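Local atomic coordinates of dihydrofolate reductase (PDB entry 3VCO), a protein that reduces 7,8-dihydrofolate to 5,6,7,8-tetrahydrofolate with NADPH, a key step of folate metabolism that feeds thymidylate, purine and glycine synthesis. Residues Val25-Ser30 and Thr163-Val168; Met49-Thr54 and Phe193-Tyr198; Glu127-Gly132 and Arg149-His154. All coordinates share one frame; numbering follows the deposited sequence. Where two conformers were deposited one is given.

Contact 1 (Val25-Ser30 and Thr163-Val168); sequences VVVAVS and TYFPKV
Three valines of the strand, Val25, Val27 and Val29, meet the side chain of Phe165, and every touch between the two segments is apolar. Val27 makes the broadest of them: its CG2 lies 3.8 Å from Phe165 CD1 and at much the same distance from CE1, while Val27 CG1 is 3.9 Å from Phe165 CE1. With CG1 set between the backbone N and the carbonyl carbon (chi1 61°), both methyls of Val27 touch the ring, the two side chains crossing at a slant. Val25 comes in at the ring edge, near its plane, where its CG1 is 4.1 Å from Phe165 CZ. At the other end Val29 CG1 lies 4.4 Å from Phe165 CB, a looser touch on the stem of the side chain. Alternate residues of strand 23-29 thus offer one side of the central sheet of the dihydrofolate reductase fold to the loop between strands 148-156 and 174-175. Around the ring, Trp33 and Tyr137 both meet Phe165, and Leu141 of helix 134-142 touches it as well. Pro166 CD lies over one ring face, 3.3 Å above the plane and displaced toward the rim. Tyr137 OH is hydrogen-bonded to Val26 O; Tyr137 and Ala28 probably belong to the NADP(+) site, as in related reductases.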
ATOM      1  N   VAL A  25       3.191   3.852   2.607  1.00 25.75           N
ATOM      2  CA  VAL A  25       1.813   3.495   2.735  1.00 25.95           C
ATOM      3  C   VAL A  25       1.179   3.751   1.373  1.00 24.77           C
ATOM      4  O   VAL A  25       1.357   4.828   0.803  1.00 27.80           O
ATOM      5  CB  VAL A  25       1.169   4.373   3.790  1.00 31.38           C
ATOM      6  CG1 VAL A  25      -0.312   4.219   3.738  1.00 36.05           C
ATOM      7  CG2 VAL A  25       1.707   3.973   5.154  1.00 30.58           C
ATOM      8  N   VAL A  26       0.446   2.766   0.854  1.00 21.44           N
ATOM      9  CA  VAL A  26      -0.274   2.981  -0.412  1.00 24.10           C
ATOM     10  C   VAL A  26      -1.780   2.825  -0.123  1.00 19.85           C
ATOM     11  O   VAL A  26      -2.194   1.809   0.410  1.00 26.58           O
ATOM     12  CB  VAL A  26       0.135   1.935  -1.474  1.00 30.98           C
ATOM     13  CG1 VAL A  26      -0.545   2.233  -2.853  1.00 31.13           C
ATOM     14  CG2 VAL A  26       1.650   1.937  -1.612  1.00 29.40           C
ATOM     15  N   VAL A  27      -2.566   3.821  -0.502  1.00 25.06           N
ATOM     16  CA  VAL A  27      -3.980   3.824  -0.158  1.00 26.33           C
ATOM     17  C   VAL A  27      -4.753   4.692  -1.156  1.00 27.51           C
ATOM     18  O   VAL A  27      -4.189   5.652  -1.735  1.00 29.81           O
ATOM     19  CB  VAL A  27      -4.131   4.409   1.270  1.00 28.39           C
ATOM     20  CG1 VAL A  27      -3.606   5.847   1.309  1.00 24.84           C
ATOM     21  CG2 VAL A  27      -5.570   4.311   1.790  1.00 28.97           C
ATOM     22  N   ALA A  28      -6.033   4.357  -1.357  1.00 29.31           N
ATOM     23  CA  ALA A  28      -6.961   5.174  -2.136  1.00 36.02           C
ATOM     24  C   ALA A  28      -7.937   5.768  -1.147  1.00 33.06           C
ATOM     25  O   ALA A  28      -8.456   5.064  -0.279  1.00 32.34           O
ATOM     26  CB  ALA A  28      -7.719   4.327  -3.193  1.00 32.65           C
ATOM     27  N   VAL A  29      -8.185   7.072  -1.233  1.00 33.99           N
ATOM     28  CA  VAL A  29      -9.084   7.704  -0.271  1.00 35.21           C
ATOM     29  C   VAL A  29     -10.124   8.603  -0.954  1.00 32.67           C
ATOM     30  O   VAL A  29      -9.835   9.218  -1.977  1.00 39.47           O
ATOM     31  CB  VAL A  29      -8.329   8.498   0.813  1.00 40.70           C
ATOM     32  CG1 VAL A  29      -7.373   7.589   1.549  1.00 34.94           C
ATOM     33  CG2 VAL A  29      -7.585   9.740   0.216  1.00 33.63           C
ATOM     34  N   SER A  30     -11.336   8.621  -0.421  1.00 33.16           N
ATOM     35  CA  SER A  30     -12.349   9.565  -0.864  1.00 36.59           C
ATOM     36  C   SER A  30     -12.140  10.986  -0.278  1.00 37.71           C
ATOM     37  O   SER A  30     -11.197  11.248   0.483  1.00 38.99           O
ATOM     38  CB  SER A  30     -13.735   9.055  -0.443  1.00 40.88           C
ATOM     39  OG  SER A  30     -13.805   8.956   0.966  1.00 53.68           O
ATOM     40  N   THR A 163     -15.305   3.208   5.809  1.00 56.96           N
ATOM     41  CA  THR A 163     -14.221   2.902   6.752  1.00 50.02           C
ATOM     42  C   THR A 163     -13.266   4.057   6.556  1.00 52.96           C
ATOM     43  O   THR A 163     -13.117   4.519   5.431  1.00 57.64           O
ATOM     44  CB  THR A 163     -13.506   1.533   6.421  1.00 48.57           C
ATOM     45  OG1 THR A 163     -14.284   0.439   6.938  1.00 63.19           O
ATOM     46  CG2 THR A 163     -12.100   1.456   7.012  1.00 51.38           C
ATOM     47  N   TYR A 164     -12.640   4.550   7.623  1.00 50.50           N
ATOM     48  CA  TYR A 164     -11.768   5.721   7.481  1.00 43.27           C
ATOM     49  C   TYR A 164     -10.309   5.466   7.652  1.00 44.76           C
ATOM     50  O   TYR A 164      -9.898   4.634   8.435  1.00 51.74           O
ATOM     51  CB  TYR A 164     -12.222   6.891   8.357  1.00 46.09           C
ATOM     52  CG  TYR A 164     -13.511   7.494   7.820  1.00 51.51           C
ATOM     53  CD1 TYR A 164     -13.484   8.581   6.936  1.00 44.75           C
ATOM     54  CD2 TYR A 164     -14.751   6.969   8.170  1.00 59.90           C
ATOM     55  CE1 TYR A 164     -14.657   9.127   6.412  1.00 45.68           C
ATOM     56  CE2 TYR A 164     -15.942   7.513   7.650  1.00 66.87           C
ATOM     57  CZ  TYR A 164     -15.876   8.585   6.773  1.00 68.75           C
ATOM     58  OH  TYR A 164     -17.031   9.129   6.263  1.00 79.57           O
ATOM     59  N   PHE A 165      -9.527   6.200   6.880  1.00 34.24           N
ATOM     60  CA  PHE A 165      -8.096   6.243   7.049  1.00 34.83           C
ATOM     61  C   PHE A 165      -7.768   6.854   8.411  1.00 39.85           C
ATOM     62  O   PHE A 165      -8.493   7.702   8.920  1.00 47.21           O
ATOM     63  CB  PHE A 165      -7.480   7.051   5.919  1.00 38.95           C
ATOM     64  CG  PHE A 165      -5.998   6.844   5.758  1.00 36.82           C
ATOM     65  CD1 PHE A 165      -5.495   5.617   5.322  1.00 30.98           C
ATOM     66  CD2 PHE A 165      -5.100   7.874   6.063  1.00 36.09           C
ATOM     67  CE1 PHE A 165      -4.106   5.424   5.167  1.00 30.22           C
ATOM     68  CE2 PHE A 165      -3.720   7.678   5.923  1.00 31.72           C
ATOM     69  CZ  PHE A 165      -3.231   6.455   5.506  1.00 31.87           C
ATOM     70  N   PRO A 166      -6.682   6.381   9.034  1.00 42.74           N
ATOM     71  CA  PRO A 166      -6.250   6.878  10.352  1.00 44.27           C
ATOM     72  C   PRO A 166      -6.038   8.378  10.291  1.00 44.14           C
ATOM     73  O   PRO A 166      -5.839   8.892   9.205  1.00 44.62           O
ATOM     74  CB  PRO A 166      -4.917   6.147  10.583  1.00 42.79           C
ATOM     75  CG  PRO A 166      -5.079   4.869   9.853  1.00 43.53           C
ATOM     76  CD  PRO A 166      -5.957   5.164   8.626  1.00 34.09           C
ATOM     77  N   LYS A 167      -6.142   9.080  11.416  1.00 50.49           N
ATOM     78  CA  LYS A 167      -5.928  10.525  11.415  1.00 49.49           C
ATOM     79  C   LYS A 167      -4.514  10.894  10.959  1.00 52.28           C
ATOM     80  O   LYS A 167      -3.528  10.284  11.372  1.00 50.88           O
ATOM     81  CB  LYS A 167      -6.210  11.144  12.792  1.00 61.48           C
ATOM     82  CG  LYS A 167      -7.479  10.651  13.473  1.00 74.27           C
ATOM     83  CD  LYS A 167      -8.705  10.733  12.570  1.00 80.05           C
ATOM     84  CE  LYS A 167      -9.965  10.449  13.393  1.00 88.17           C
ATOM     85  NZ  LYS A 167      -9.769   9.297  14.330  1.00 88.46           N
ATOM     86  N   VAL A 168      -4.434  11.878  10.071  1.00 50.45           N
ATOM     87  CA  VAL A 168      -3.166  12.445   9.622  1.00 43.91           C
ATOM     88  C   VAL A 168      -3.433  13.948   9.635  1.00 45.60           C
ATOM     89  O   VAL A 168      -4.575  14.364   9.381  1.00 48.17           O
ATOM     90  CB  VAL A 168      -2.854  12.059   8.163  1.00 46.93           C
ATOM     91  CG1 VAL A 168      -1.454  12.490   7.801  1.00 46.57           C
ATOM     92  CG2 VAL A 168      -3.015  10.572   7.942  1.00 50.18           C
TER

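Contact 2 (Met49-Thr54 and Phe193-Tyr198); sequences MEFFKT and FKFCVY
Phe51 and Phe195 lie face to face as an offset stack, with ring centroids 4.3 Å apart and planes turned by only 19°. The two side chains enter from opposite sides and slide past each other, which brings the stem of each over the ring face of its partner. Phe51 CB sits 3.9 Å from the centroid of the Phe195 ring and Phe195 CB 4.2 Å from that of Phe51, so a CH-pi contact is made in each direction. The closest atoms are Phe51 CG and Phe195 CD1, 3.5 Å apart, each over the face of the other ring and displaced toward its rim. Phe51 reaches across from the helix with CG anti to its backbone N (chi1 170°). On the helix, Thr54 OG1 bonds back to Glu50 O, 3.0 Å away, and shares that oxygen with Thr54 N, the two donors arriving from opposite faces of the carbonyl plane. Residues 49-53 probably belong to the substrate site, as in other members of the family. The stack joins helix 46-57 to strand 191-200, which pairs antiparallel with strand 148-156; from that strand Thr153 touches both phenylalanine side chains.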
ATOM      1  N   MET A  49      -4.358   0.782 -10.896  1.00 37.63           N
ATOM      2  CA  MET A  49      -3.498  -0.399 -10.926  1.00 37.33           C
ATOM      3  C   MET A  49      -2.137  -0.174 -11.611  1.00 37.89           C
ATOM      4  O   MET A  49      -1.119  -0.684 -11.163  1.00 43.45           O
ATOM      5  CB  MET A  49      -4.239  -1.563 -11.586  1.00 45.02           C
ATOM      6  CG  MET A  49      -5.353  -2.104 -10.718  1.00 49.30           C
ATOM      7  SD  MET A  49      -4.770  -2.592  -9.076  1.00 63.81           S
ATOM      8  CE  MET A  49      -5.090  -1.159  -8.016  1.00 48.02           C
ATOM      9  N   GLU A  50      -2.121   0.550 -12.713  1.00 35.90           N
ATOM     10  CA  GLU A  50      -0.848   0.998 -13.279  1.00 46.39           C
ATOM     11  C   GLU A  50       0.004   1.736 -12.243  1.00 40.08           C
ATOM     12  O   GLU A  50       1.183   1.455 -12.111  1.00 36.71           O
ATOM     13  CB  GLU A  50      -1.057   1.937 -14.458  1.00 52.01           C
ATOM     14  CG  GLU A  50      -2.043   1.462 -15.490  1.00 70.95           C
ATOM     15  CD  GLU A  50      -2.335   2.549 -16.530  1.00 82.89           C
ATOM     16  OE1 GLU A  50      -1.466   3.434 -16.727  1.00 83.01           O
ATOM     17  OE2 GLU A  50      -3.435   2.529 -17.133  1.00 88.40           O
ATOM     18  N   PHE A  51      -0.604   2.701 -11.545  1.00 36.63           N
ATOM     19  CA  PHE A  51       0.046   3.491 -10.505  1.00 31.77           C
ATOM     20  C   PHE A  51       0.538   2.568  -9.406  1.00 33.00           C
ATOM     21  O   PHE A  51       1.720   2.574  -9.049  1.00 33.85           O
ATOM     22  CB  PHE A  51      -0.933   4.549  -9.963  1.00 26.50           C
ATOM     23  CG  PHE A  51      -0.450   5.276  -8.708  1.00 28.71           C
ATOM     24  CD1 PHE A  51       0.563   6.225  -8.780  1.00 37.21           C
ATOM     25  CD2 PHE A  51      -1.049   5.043  -7.483  1.00 33.11           C
ATOM     26  CE1 PHE A  51       0.995   6.905  -7.634  1.00 35.82           C
ATOM     27  CE2 PHE A  51      -0.624   5.701  -6.353  1.00 40.33           C
ATOM     28  CZ  PHE A  51       0.390   6.653  -6.435  1.00 42.32           C
ATOM     29  N   PHE A  52      -0.358   1.710  -8.932  1.00 33.43           N
ATOM     30  CA  PHE A  52      -0.023   0.730  -7.913  1.00 32.21           C
ATOM     31  C   PHE A  52       1.144  -0.168  -8.332  1.00 33.56           C
ATOM     32  O   PHE A  52       2.117  -0.273  -7.604  1.00 32.71           O
ATOM     33  CB  PHE A  52      -1.231  -0.121  -7.590  1.00 33.70           C
ATOM     34  CG  PHE A  52      -0.999  -1.113  -6.504  1.00 37.64           C
ATOM     35  CD1 PHE A  52      -1.271  -0.799  -5.188  1.00 38.56           C
ATOM     36  CD2 PHE A  52      -0.565  -2.384  -6.801  1.00 33.79           C
ATOM     37  CE1 PHE A  52      -1.070  -1.772  -4.182  1.00 33.75           C
ATOM     38  CE2 PHE A  52      -0.356  -3.326  -5.815  1.00 37.84           C
ATOM     39  CZ  PHE A  52      -0.605  -3.029  -4.516  1.00 33.07           C
ATOM     40  N   LYS A  53       1.019  -0.815  -9.487  1.00 32.05           N
ATOM     41  CA  LYS A  53       2.063  -1.683 -10.034  1.00 38.64           C
ATOM     42  C   LYS A  53       3.435  -1.002 -10.104  1.00 43.77           C
ATOM     43  O   LYS A  53       4.428  -1.519  -9.579  1.00 46.16           O
ATOM     44  CB  LYS A  53       1.672  -2.206 -11.422  1.00 38.50           C
ATOM     45  CG  LYS A  53       2.774  -3.022 -12.112  1.00 49.86           C
ATOM     46  CD  LYS A  53       2.887  -4.424 -11.544  1.00 60.75           C
ATOM     47  CE  LYS A  53       3.784  -5.312 -12.429  1.00 68.68           C
ATOM     48  NZ  LYS A  53       3.598  -6.757 -12.145  1.00 69.28           N
ATOM     49  N   THR A  54       3.478   0.148 -10.757  1.00 38.65           N
ATOM     50  CA  THR A  54       4.684   0.975 -10.826  1.00 48.18           C
ATOM     51  C   THR A  54       5.298   1.316  -9.459  1.00 53.94           C
ATOM     52  O   THR A  54       6.466   1.014  -9.212  1.00 54.10           O
ATOM     53  CB  THR A  54       4.414   2.283 -11.593  1.00 54.79           C
ATOM     54  OG1 THR A  54       4.005   1.959 -12.927  1.00 57.21           O
ATOM     55  CG2 THR A  54       5.663   3.142 -11.655  1.00 60.43           C
ATOM     56  N   PHE A 193     -10.177  10.860 -10.182  1.00 37.58           N
ATOM     57  CA  PHE A 193      -9.108  10.649  -9.219  1.00 40.84           C
ATOM     58  C   PHE A 193      -7.808  11.327  -9.638  1.00 40.28           C
ATOM     59  O   PHE A 193      -7.643  11.781 -10.774  1.00 40.57           O
ATOM     60  CB  PHE A 193      -8.872   9.146  -8.926  1.00 39.67           C
ATOM     61  CG  PHE A 193      -8.681   8.303 -10.174  1.00 37.07           C
ATOM     62  CD1 PHE A 193      -9.783   7.794 -10.850  1.00 40.44           C
ATOM     63  CD2 PHE A 193      -7.410   8.052 -10.674  1.00 33.74           C
ATOM     64  CE1 PHE A 193      -9.627   7.062 -12.012  1.00 46.47           C
ATOM     65  CE2 PHE A 193      -7.243   7.308 -11.835  1.00 41.07           C
ATOM     66  CZ  PHE A 193      -8.350   6.804 -12.497  1.00 47.17           C
ATOM     67  N   LYS A 194      -6.909  11.449  -8.690  1.00 30.54           N
ATOM     68  CA  LYS A 194      -5.607  11.997  -9.002  1.00 39.77           C
ATOM     69  C   LYS A 194      -4.641  11.370  -8.033  1.00 35.84           C
ATOM     70  O   LYS A 194      -5.054  10.852  -6.979  1.00 37.53           O
ATOM     71  CB  LYS A 194      -5.607  13.510  -8.883  1.00 48.82           C
ATOM     72  CG  LYS A 194      -5.552  14.024  -7.462  1.00 48.60           C
ATOM     73  CD  LYS A 194      -5.642  15.539  -7.401  1.00 47.96           C
ATOM     74  CE  LYS A 194      -4.351  16.223  -7.809  1.00 47.56           C
ATOM     75  NZ  LYS A 194      -4.380  17.665  -7.380  1.00 51.19           N
ATOM     76  N   PHE A 195      -3.372  11.401  -8.394  1.00 26.67           N
ATOM     77  CA  PHE A 195      -2.325  10.711  -7.632  1.00 24.91           C
ATOM     78  C   PHE A 195      -1.453  11.731  -6.934  1.00 33.46           C
ATOM     79  O   PHE A 195      -0.996  12.673  -7.543  1.00 27.95           O
ATOM     80  CB  PHE A 195      -1.458   9.847  -8.557  1.00 26.12           C
ATOM     81  CG  PHE A 195      -2.253   8.823  -9.351  1.00 37.59           C
ATOM     82  CD1 PHE A 195      -2.920   7.785  -8.708  1.00 36.18           C
ATOM     83  CD2 PHE A 195      -2.338   8.904 -10.727  1.00 46.71           C
ATOM     84  CE1 PHE A 195      -3.675   6.841  -9.427  1.00 40.63           C
ATOM     85  CE2 PHE A 195      -3.083   7.974 -11.442  1.00 47.04           C
ATOM     86  CZ  PHE A 195      -3.770   6.959 -10.781  1.00 38.69           C
ATOM     87  N   CYS A 196      -1.196  11.517  -5.655  1.00 30.22           N
ATOM     88  CA  CYS A 196      -0.403  12.463  -4.867  1.00 27.45           C
ATOM     89  C   CYS A 196       0.498  11.647  -3.946  1.00 35.83           C
ATOM     90  O   CYS A 196       0.145  10.548  -3.504  1.00 34.39           O
ATOM     91  CB  CYS A 196      -1.310  13.365  -4.031  1.00 34.14           C
ATOM     92  SG  CYS A 196      -2.200  14.627  -4.953  1.00 39.46           S
ATOM     93  N   VAL A 197       1.689  12.171  -3.698  1.00 33.87           N
ATOM     94  CA  VAL A 197       2.649  11.506  -2.846  1.00 25.57           C
ATOM     95  C   VAL A 197       3.097  12.462  -1.726  1.00 25.27           C
ATOM     96  O   VAL A 197       3.428  13.620  -1.983  1.00 29.01           O
ATOM     97  CB  VAL A 197       3.851  11.085  -3.652  1.00 30.39           C
ATOM     98  CG1 VAL A 197       4.825  10.352  -2.774  1.00 26.31           C
ATOM     99  CG2 VAL A 197       3.398  10.198  -4.858  1.00 31.43           C
ATOM    100  N   TYR A 198       3.082  11.967  -0.492  1.00 27.69           N
ATOM    101  CA  TYR A 198       3.310  12.822   0.653  1.00 29.22           C
ATOM    102  C   TYR A 198       4.347  12.236   1.576  1.00 27.94           C
ATOM    103  O   TYR A 198       4.329  11.038   1.840  1.00 33.88           O
ATOM    104  CB  TYR A 198       2.027  12.978   1.476  1.00 32.62           C
ATOM    105  CG  TYR A 198       0.805  13.524   0.720  1.00 32.45           C
ATOM    106  CD1 TYR A 198       0.699  14.872   0.394  1.00 35.26           C
ATOM    107  CD2 TYR A 198      -0.220  12.680   0.352  1.00 29.46           C
ATOM    108  CE1 TYR A 198      -0.417  15.356  -0.293  1.00 40.18           C
ATOM    109  CE2 TYR A 198      -1.345  13.154  -0.321  1.00 32.24           C
ATOM    110  CZ  TYR A 198      -1.431  14.470  -0.649  1.00 35.31           C
ATOM    111  OH  TYR A 198      -2.544  14.899  -1.308  1.00 33.27           O
TER

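Contact 3 (Glu127-Gly132 and Arg149-His154); sequences EVFIIG and RIYCTH
The rings of Phe129 and Tyr151 meet obliquely, with Tyr151 CE2 at the edge of the Phe129 ring, near its plane, and 3.9 Å from Phe129 CE1. Their planes are inclined at 52° and their centroids lie 5.9 Å apart, so the touch is confined to the nearer rims. The two residues stand on strands 125-130 and 148-156 of the dihydrofolate reductase sheet, which do not pair directly: strand 23-29 runs between them, parallel to both, and the rings meet across it. Asn24 of that middle strand touches both side chains. Phe129 owes its reach to its far end, since its CB does not point at the other strand; CG stands beside the backbone N, opposite the carbonyl carbon (chi1 -62°), and it is the ring that carries CE1 to Tyr151. Val55 of helix 46-57 also touches both side chains, so the pair is part of the packing between that helix and the sheet. The side chain of Tyr151 comes to about 4 Å, between nearest atoms, from that of Phe51, a residue of the probable substrate site. Gly132, further along the same segment as Phe129, probably belongs to the NADP(+) site. Further along strand 148-156, Thr153 OG1 is hydrogen-bonded to Asp48 OD1. The Arg149 guanidinium, whose NE forms a salt bridge with Asp199 OD1, meets Tyr151 OH at its edge and in its plane: NH1 donates a weak, nearly straight hydrogen bond of 3.5 Å to Tyr151 OH.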
ATOM      1  N   GLU A 127      12.377  -1.513  -0.959  1.00 40.12           N
ATOM      2  CA  GLU A 127      11.462  -0.712  -0.141  0.74 36.94           C
ATOM      3  C   GLU A 127      10.282  -1.566   0.381  1.00 34.72           C
ATOM      4  O   GLU A 127       9.998  -2.663  -0.140  1.00 33.10           O
ATOM      5  CB  GLU A 127      10.957   0.536  -0.907  0.74 36.22           C
ATOM      6  CG  GLU A 127      12.094   1.535  -1.410  0.74 44.56           C
ATOM      7  CD  GLU A 127      12.198   2.825  -0.589  0.74 46.89           C
ATOM      8  OE1 GLU A 127      11.257   3.105   0.166  0.74 40.55           O
ATOM      9  OE2 GLU A 127      13.226   3.564  -0.688  0.74 52.08           O
ATOM     10  N   VAL A 128       9.620  -1.062   1.407  1.00 36.78           N
ATOM     11  CA  VAL A 128       8.513  -1.744   2.049  1.00 39.67           C
ATOM     12  C   VAL A 128       7.262  -0.893   1.845  1.00 32.33           C
ATOM     13  O   VAL A 128       7.271   0.308   2.151  1.00 25.01           O
ATOM     14  CB  VAL A 128       8.794  -1.918   3.555  1.00 40.51           C
ATOM     15  CG1 VAL A 128       7.611  -2.546   4.267  1.00 40.74           C
ATOM     16  CG2 VAL A 128      10.049  -2.787   3.738  1.00 39.04           C
ATOM     17  N   PHE A 129       6.215  -1.506   1.284  1.00 29.86           N
ATOM     18  CA  PHE A 129       4.927  -0.814   1.106  1.00 25.57           C
ATOM     19  C   PHE A 129       3.887  -1.526   1.968  1.00 28.92           C
ATOM     20  O   PHE A 129       3.805  -2.749   1.920  1.00 26.77           O
ATOM     21  CB  PHE A 129       4.520  -0.811  -0.376  1.00 21.68           C
ATOM     22  CG  PHE A 129       5.512  -0.056  -1.262  1.00 28.27           C
ATOM     23  CD1 PHE A 129       5.286   1.260  -1.614  1.00 23.57           C
ATOM     24  CD2 PHE A 129       6.722  -0.647  -1.636  1.00 32.77           C
ATOM     25  CE1 PHE A 129       6.202   1.963  -2.352  1.00 22.77           C
ATOM     26  CE2 PHE A 129       7.663   0.045  -2.387  1.00 33.81           C
ATOM     27  CZ  PHE A 129       7.429   1.366  -2.736  1.00 29.49           C
ATOM     28  N   ILE A 130       3.108  -0.753   2.729  1.00 26.25           N
ATOM     29  CA  ILE A 130       1.952  -1.250   3.439  1.00 30.03           C
ATOM     30  C   ILE A 130       0.715  -0.898   2.590  1.00 27.31           C
ATOM     31  O   ILE A 130       0.416   0.286   2.381  1.00 23.40           O
ATOM     32  CB  ILE A 130       1.815  -0.542   4.795  1.00 37.01           C
ATOM     33  CG1 ILE A 130       3.082  -0.724   5.641  1.00 38.17           C
ATOM     34  CG2 ILE A 130       0.555  -1.008   5.547  1.00 30.77           C
ATOM     35  CD1 ILE A 130       3.379  -2.142   5.984  1.00 38.99           C
ATOM     36  N   ILE A 131      -0.002  -1.914   2.111  1.00 21.93           N
ATOM     37  CA  ILE A 131      -1.034  -1.671   1.110  1.00 22.34           C
ATOM     38  C   ILE A 131      -2.422  -1.814   1.679  1.00 30.63           C
ATOM     39  O   ILE A 131      -3.426  -1.817   0.972  1.00 31.50           O
ATOM     40  CB  ILE A 131      -0.835  -2.524  -0.138  1.00 28.95           C
ATOM     41  CG1 ILE A 131      -1.056  -3.995   0.175  1.00 27.34           C
ATOM     42  CG2 ILE A 131       0.614  -2.255  -0.710  1.00 29.70           C
ATOM     43  CD1 ILE A 131      -1.156  -4.835  -1.046  1.00 27.97           C
ATOM     44  N   GLY A 132      -2.476  -1.945   2.979  1.00 31.04           N
ATOM     45  CA  GLY A 132      -3.779  -1.918   3.557  1.00 37.11           C
ATOM     46  C   GLY A 132      -4.044  -3.001   4.505  1.00 39.14           C
ATOM     47  O   GLY A 132      -3.245  -3.932   4.677  1.00 36.29           O
ATOM     48  N   ARG A 149       5.898   7.596   4.161  1.00 24.07           N
ATOM     49  CA  ARG A 149       5.562   8.280   2.909  1.00 30.09           C
ATOM     50  C   ARG A 149       4.219   7.693   2.523  1.00 27.28           C
ATOM     51  O   ARG A 149       4.013   6.503   2.673  1.00 29.66           O
ATOM     52  CB  ARG A 149       6.579   7.979   1.792  1.00 26.55           C
ATOM     53  CG  ARG A 149       6.054   8.468   0.413  1.00 25.55           C
ATOM     54  CD  ARG A 149       7.100   8.438  -0.637  1.00 26.98           C
ATOM     55  NE  ARG A 149       8.065   9.497  -0.383  1.00 26.53           N
ATOM     56  CZ  ARG A 149       9.002   9.856  -1.236  1.00 35.33           C
ATOM     57  NH1 ARG A 149       9.109   9.250  -2.424  1.00 35.08           N
ATOM     58  NH2 ARG A 149       9.818  10.823  -0.894  1.00 35.32           N
ATOM     59  N   ILE A 150       3.293   8.520   2.058  1.00 29.90           N
ATOM     60  CA  ILE A 150       2.006   8.001   1.619  1.00 24.81           C
ATOM     61  C   ILE A 150       1.846   8.245   0.120  1.00 23.72           C
ATOM     62  O   ILE A 150       1.888   9.373  -0.328  1.00 29.63           O
ATOM     63  CB  ILE A 150       0.840   8.788   2.295  1.00 27.54           C
ATOM     64  CG1 ILE A 150       0.892   8.622   3.823  1.00 27.02           C
ATOM     65  CG2 ILE A 150      -0.499   8.328   1.733  1.00 28.53           C
ATOM     66  CD1 ILE A 150      -0.048   9.647   4.579  1.00 39.30           C
ATOM     67  N   TYR A 151       1.597   7.189  -0.620  1.00 23.93           N
ATOM     68  CA  TYR A 151       1.232   7.262  -2.030  1.00 24.63           C
ATOM     69  C   TYR A 151      -0.276   7.170  -2.028  1.00 27.17           C
ATOM     70  O   TYR A 151      -0.860   6.145  -1.662  1.00 28.50           O
ATOM     71  CB  TYR A 151       1.800   6.029  -2.736  1.00 27.77           C
ATOM     72  CG  TYR A 151       3.297   6.093  -2.897  1.00 24.70           C
ATOM     73  CD1 TYR A 151       3.860   6.630  -4.069  1.00 23.40           C
ATOM     74  CD2 TYR A 151       4.156   5.689  -1.857  1.00 30.43           C
ATOM     75  CE1 TYR A 151       5.245   6.694  -4.232  1.00 30.50           C
ATOM     76  CE2 TYR A 151       5.559   5.765  -2.013  1.00 24.61           C
ATOM     77  CZ  TYR A 151       6.079   6.268  -3.210  1.00 28.50           C
ATOM     78  OH  TYR A 151       7.436   6.353  -3.364  1.00 30.85           O
ATOM     79  N   CYS A 152      -0.913   8.246  -2.430  1.00 27.29           N
ATOM     80  CA  CYS A 152      -2.326   8.369  -2.231  1.00 26.31           C
ATOM     81  C   CYS A 152      -3.032   8.539  -3.588  1.00 29.03           C
ATOM     82  O   CYS A 152      -2.645   9.376  -4.406  1.00 28.31           O
ATOM     83  CB  CYS A 152      -2.590   9.610  -1.337  1.00 27.74           C
ATOM     84  SG  CYS A 152      -4.319   9.817  -0.902  1.00 35.74           S
ATOM     85  N   THR A 153      -4.066   7.739  -3.816  1.00 30.69           N
ATOM     86  CA  THR A 153      -5.017   8.048  -4.866  1.00 26.37           C
ATOM     87  C   THR A 153      -6.212   8.714  -4.233  1.00 24.43           C
ATOM     88  O   THR A 153      -6.952   8.086  -3.494  1.00 32.60           O
ATOM     89  CB  THR A 153      -5.439   6.767  -5.560  1.00 29.15           C
ATOM     90  OG1 THR A 153      -4.229   6.111  -5.961  1.00 32.81           O
ATOM     91  CG2 THR A 153      -6.324   7.068  -6.762  1.00 34.50           C
ATOM     92  N   HIS A 154      -6.406   9.980  -4.550  1.00 25.93           N
ATOM     93  CA  HIS A 154      -7.615  10.717  -4.143  1.00 28.09           C
ATOM     94  C   HIS A 154      -8.748  10.471  -5.117  1.00 38.33           C
ATOM     95  O   HIS A 154      -8.577  10.608  -6.309  1.00 38.86           O
ATOM     96  CB  HIS A 154      -7.332  12.213  -4.112  1.00 30.78           C
ATOM     97  CG  HIS A 154      -6.323  12.616  -3.072  1.00 37.04           C
ATOM     98  ND1 HIS A 154      -6.654  12.847  -1.752  1.00 36.95           N
ATOM     99  CD2 HIS A 154      -5.002  12.881  -3.177  1.00 33.34           C
ATOM    100  CE1 HIS A 154      -5.570  13.195  -1.081  1.00 34.07           C
ATOM    101  NE2 HIS A 154      -4.549  13.201  -1.915  1.00 36.90           N
TER

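From the N terminus, strand 23-29 opens contact 1, and helix 46-57, next in order, opens contact 2. Contact 1 closes its loop at residues 163-168 and contact 2 only at 193-198, so the two cross along the chain. Contact 3 closes a much shorter loop, from 127-132 to 149-154, which lies within both. All three reach one sheet. Strand 23-29 serves contact 1 and pairs with both strands of contact 3, where Val25 O to Tyr151 N measures 2.8 Å. Strand 191-200 of contact 2 pairs with strand 148-156. Val26 CG1, 3.9 Å from Phe52 CD1, joins contact 1 to the helix of contact 2.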